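PDB 3NPK: geranyltranstransferase from Campylobacter jejuni, which probably catalyses the condensation of geranyl diphosphate with isopentenyl diphosphate to give farnesyl diphosphate and pyrophosphate, a step of isoprenoid biosynthesis. Local coordinates for residues Asn145-Asp154 against Phe169-Leu178. Residues are numbered along the deposited sequence; the frame is centred on the assembly and turned at random.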
# COMPACT_ATOMS: atom_id res chain seq x y z
N ASN A 145 -11.09 -4.48 -1.43
CA ASN A 145 -12.37 -4.36 -2.15
C ASN A 145 -12.29 -4.66 -3.65
O ASN A 145 -13.30 -4.61 -4.36
CB ASN A 145 -12.97 -2.99 -1.93
CG ASN A 145 -13.49 -2.83 -0.54
OD1 ASN A 145 -14.53 -3.39 -0.19
ND2 ASN A 145 -12.76 -2.08 0.28
N GLY A 146 -11.10 -4.96 -4.14
CA GLY A 146 -10.93 -5.17 -5.56
C GLY A 146 -9.83 -6.17 -5.85
O GLY A 146 -9.97 -7.38 -5.61
N MSE A 147 -8.70 -5.66 -6.30
CA MSE A 147 -7.62 -6.51 -6.78
C MSE A 147 -7.20 -7.58 -5.78
O MSE A 147 -7.00 -8.73 -6.17
CB MSE A 147 -6.43 -5.62 -7.13
CG MSE A 147 -5.28 -6.35 -7.78
SE MSE A 147 -3.84 -5.06 -8.11
CE MSE A 147 -3.05 -5.11 -6.33
N VAL A 148 -7.06 -7.22 -4.50
CA VAL A 148 -6.52 -8.20 -3.56
C VAL A 148 -7.48 -9.36 -3.28
O VAL A 148 -7.05 -10.52 -3.24
CB VAL A 148 -6.03 -7.57 -2.25
CG1 VAL A 148 -5.50 -8.68 -1.30
CG2 VAL A 148 -4.93 -6.52 -2.56
N ILE A 149 -8.77 -9.07 -3.11
CA ILE A 149 -9.71 -10.18 -2.89
C ILE A 149 -9.81 -11.01 -4.17
O ILE A 149 -9.96 -12.23 -4.10
CB ILE A 149 -11.10 -9.73 -2.36
CG1 ILE A 149 -11.91 -10.95 -1.89
CG2 ILE A 149 -11.90 -8.99 -3.42
CD1 ILE A 149 -11.27 -11.72 -0.73
N GLY A 150 -9.73 -10.37 -5.34
CA GLY A 150 -9.70 -11.10 -6.60
C GLY A 150 -8.54 -12.09 -6.68
O GLY A 150 -8.71 -13.25 -7.06
N GLN A 151 -7.36 -11.63 -6.32
CA GLN A 151 -6.20 -12.51 -6.31
C GLN A 151 -6.30 -13.62 -5.25
O GLN A 151 -5.94 -14.78 -5.52
CB GLN A 151 -4.91 -11.71 -6.09
CG GLN A 151 -3.64 -12.57 -6.06
CD GLN A 151 -3.32 -13.33 -7.36
OE1 GLN A 151 -4.11 -13.40 -8.30
NE2 GLN A 151 -2.12 -13.94 -7.40
N ALA A 152 -6.81 -13.29 -4.07
CA ALA A 152 -6.97 -14.32 -3.03
C ALA A 152 -7.92 -15.42 -3.52
O ALA A 152 -7.68 -16.62 -3.33
CB ALA A 152 -7.49 -13.71 -1.72
N ILE A 153 -9.02 -15.00 -4.15
CA ILE A 153 -9.97 -15.96 -4.69
C ILE A 153 -9.33 -16.78 -5.82
O ILE A 153 -9.45 -18.01 -5.86
CB ILE A 153 -11.24 -15.24 -5.16
CG1 ILE A 153 -12.03 -14.79 -3.92
CG2 ILE A 153 -12.10 -16.13 -6.07
CD1 ILE A 153 -13.21 -13.87 -4.22
N ASP A 154 -8.63 -16.11 -6.73
CA ASP A 154 -7.96 -16.81 -7.83
C ASP A 154 -7.00 -17.90 -7.31
O ASP A 154 -7.01 -19.05 -7.78
CB ASP A 154 -7.21 -15.81 -8.70
CG ASP A 154 -6.90 -16.33 -10.11
OD1 ASP A 154 -7.63 -17.19 -10.63
OD2 ASP A 154 -5.92 -15.85 -10.69
N PHE A 169 -17.20 -12.97 -10.61
CA PHE A 169 -16.81 -12.20 -9.42
C PHE A 169 -15.29 -12.13 -9.32
O PHE A 169 -14.70 -11.06 -9.09
CB PHE A 169 -17.42 -12.87 -8.16
CG PHE A 169 -17.18 -12.10 -6.87
CD1 PHE A 169 -15.95 -12.15 -6.23
CD2 PHE A 169 -18.21 -11.33 -6.30
CE1 PHE A 169 -15.73 -11.46 -5.04
CE2 PHE A 169 -17.99 -10.65 -5.11
CZ PHE A 169 -16.75 -10.71 -4.48
N LEU A 170 -14.66 -13.29 -9.47
CA LEU A 170 -13.20 -13.39 -9.40
C LEU A 170 -12.55 -12.37 -10.34
O LEU A 170 -11.74 -11.56 -9.91
CB LEU A 170 -12.78 -14.83 -9.75
CG LEU A 170 -11.30 -15.24 -9.69
CD1 LEU A 170 -11.25 -16.76 -9.80
CD2 LEU A 170 -10.45 -14.59 -10.79
N HIS A 171 -12.90 -12.43 -11.61
CA HIS A 171 -12.24 -11.59 -12.60
C HIS A 171 -12.61 -10.13 -12.47
O HIS A 171 -11.77 -9.25 -12.70
CB HIS A 171 -12.51 -12.12 -14.01
CG HIS A 171 -11.70 -13.33 -14.33
ND1 HIS A 171 -12.24 -14.57 -14.59
CD2 HIS A 171 -10.35 -13.48 -14.39
CE1 HIS A 171 -11.25 -15.43 -14.81
NE2 HIS A 171 -10.11 -14.79 -14.71
N THR A 172 -13.85 -9.84 -12.12
CA THR A 172 -14.22 -8.45 -11.96
C THR A 172 -13.39 -7.81 -10.85
O THR A 172 -12.99 -6.66 -10.98
CB THR A 172 -15.72 -8.26 -11.71
OG1 THR A 172 -16.43 -8.82 -12.80
CG2 THR A 172 -16.06 -6.78 -11.71
N HIS A 173 -13.09 -8.56 -9.80
CA HIS A 173 -12.31 -8.00 -8.70
C HIS A 173 -10.82 -8.01 -9.02
O HIS A 173 -10.12 -7.02 -8.76
CB HIS A 173 -12.63 -8.71 -7.38
CG HIS A 173 -13.98 -8.35 -6.83
ND1 HIS A 173 -15.15 -8.86 -7.35
CD2 HIS A 173 -14.34 -7.50 -5.84
CE1 HIS A 173 -16.18 -8.34 -6.69
NE2 HIS A 173 -15.71 -7.52 -5.77
N LYS A 174 -10.33 -9.13 -9.56
CA LYS A 174 -8.90 -9.30 -9.77
C LYS A 174 -8.33 -8.31 -10.78
O LYS A 174 -7.27 -7.71 -10.55
CB LYS A 174 -8.58 -10.73 -10.20
CG LYS A 174 -7.10 -10.97 -10.40
CD LYS A 174 -6.79 -12.43 -10.69
CE LYS A 174 -5.28 -12.56 -10.88
NZ LYS A 174 -4.87 -13.78 -11.59
N THR A 175 -9.02 -8.12 -11.91
CA THR A 175 -8.50 -7.21 -12.94
C THR A 175 -9.43 -6.09 -13.36
O THR A 175 -8.95 -4.99 -13.69
CB THR A 175 -8.06 -7.95 -14.20
OG1 THR A 175 -9.15 -8.73 -14.67
CG2 THR A 175 -6.93 -8.91 -13.89
N ALA A 176 -10.74 -6.32 -13.37
CA ALA A 176 -11.61 -5.30 -13.96
C ALA A 176 -11.70 -4.04 -13.10
O ALA A 176 -11.77 -2.94 -13.63
CB ALA A 176 -13.00 -5.85 -14.24
N ARG A 177 -11.70 -4.20 -11.78
CA ARG A 177 -11.89 -3.02 -10.94
C ARG A 177 -10.75 -2.01 -11.08
O ARG A 177 -10.99 -0.81 -11.07
CB ARG A 177 -12.18 -3.39 -9.48
CG ARG A 177 -13.67 -3.74 -9.28
CD ARG A 177 -14.08 -3.91 -7.83
NE ARG A 177 -15.50 -4.24 -7.75
CZ ARG A 177 -16.22 -4.26 -6.63
NH1 ARG A 177 -15.66 -3.98 -5.46
NH2 ARG A 177 -17.51 -4.55 -6.70
N LEU A 178 -9.51 -2.48 -11.22
CA LEU A 178 -8.39 -1.56 -11.39
C LEU A 178 -8.42 -0.85 -12.76
O LEU A 178 -8.04 0.32 -12.87
CB LEU A 178 -7.05 -2.28 -11.17
CG LEU A 178 -5.84 -1.33 -11.06
CD1 LEU A 178 -5.98 -0.38 -9.89
CD2 LEU A 178 -4.54 -2.11 -10.94
O HOH W 1 -16.54 -4.07 -2.16
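Lys174 and Asp154 form a salt bridge at one end of the contact, modelled at 2.5 Å between Lys174 NZ and Asp154 OD2, a doubtfully short length. The lysine reaches it fully extended, its CB and CG running over the backbone of Gly150; Gln151, bent at chi2 (63°), sets OE1 3.0 Å from Lys174 CE. At the other end Arg177 NH1 gives a weak hydrogen bond (2.7 Å, 128°) to the backbone O of Asn145, which lies at the guanidinium edge; a water on Asn145 OD1 is also weakly bonded to NH1. Between these polar ends the axes of 147-154 and 169-178 approach to 6.5 Å, their directions 140° apart, because Gly150 has no side chain: its CA sits 3.6 Å from Lys174 N. Both helices belong to the all-helical fold of the polyprenyl synthases, and helix 164-189 has a pi-type turn here, at 172-176. Selenomethionine Met147 makes a CA-H...O contact with His173 O (3.2 Å). The His173 ring lies between Phe169 and Arg177, with CE1 over the phenyl centre and NE2 over that of the guanidinium; ND1 bonds to Phe169 O close to the imidazole plane. Ile149 CG2 approaches His173 CD2 obliquely. Ile153 puts CD1 3.6 Å from Phe169 CE1 and CG2 against Leu170 CG, while Met147 SE lies alongside Leu178 CD2. Phe23 of the second subunit packs on Ile153 and meets the Phe169 ring edge-to-face.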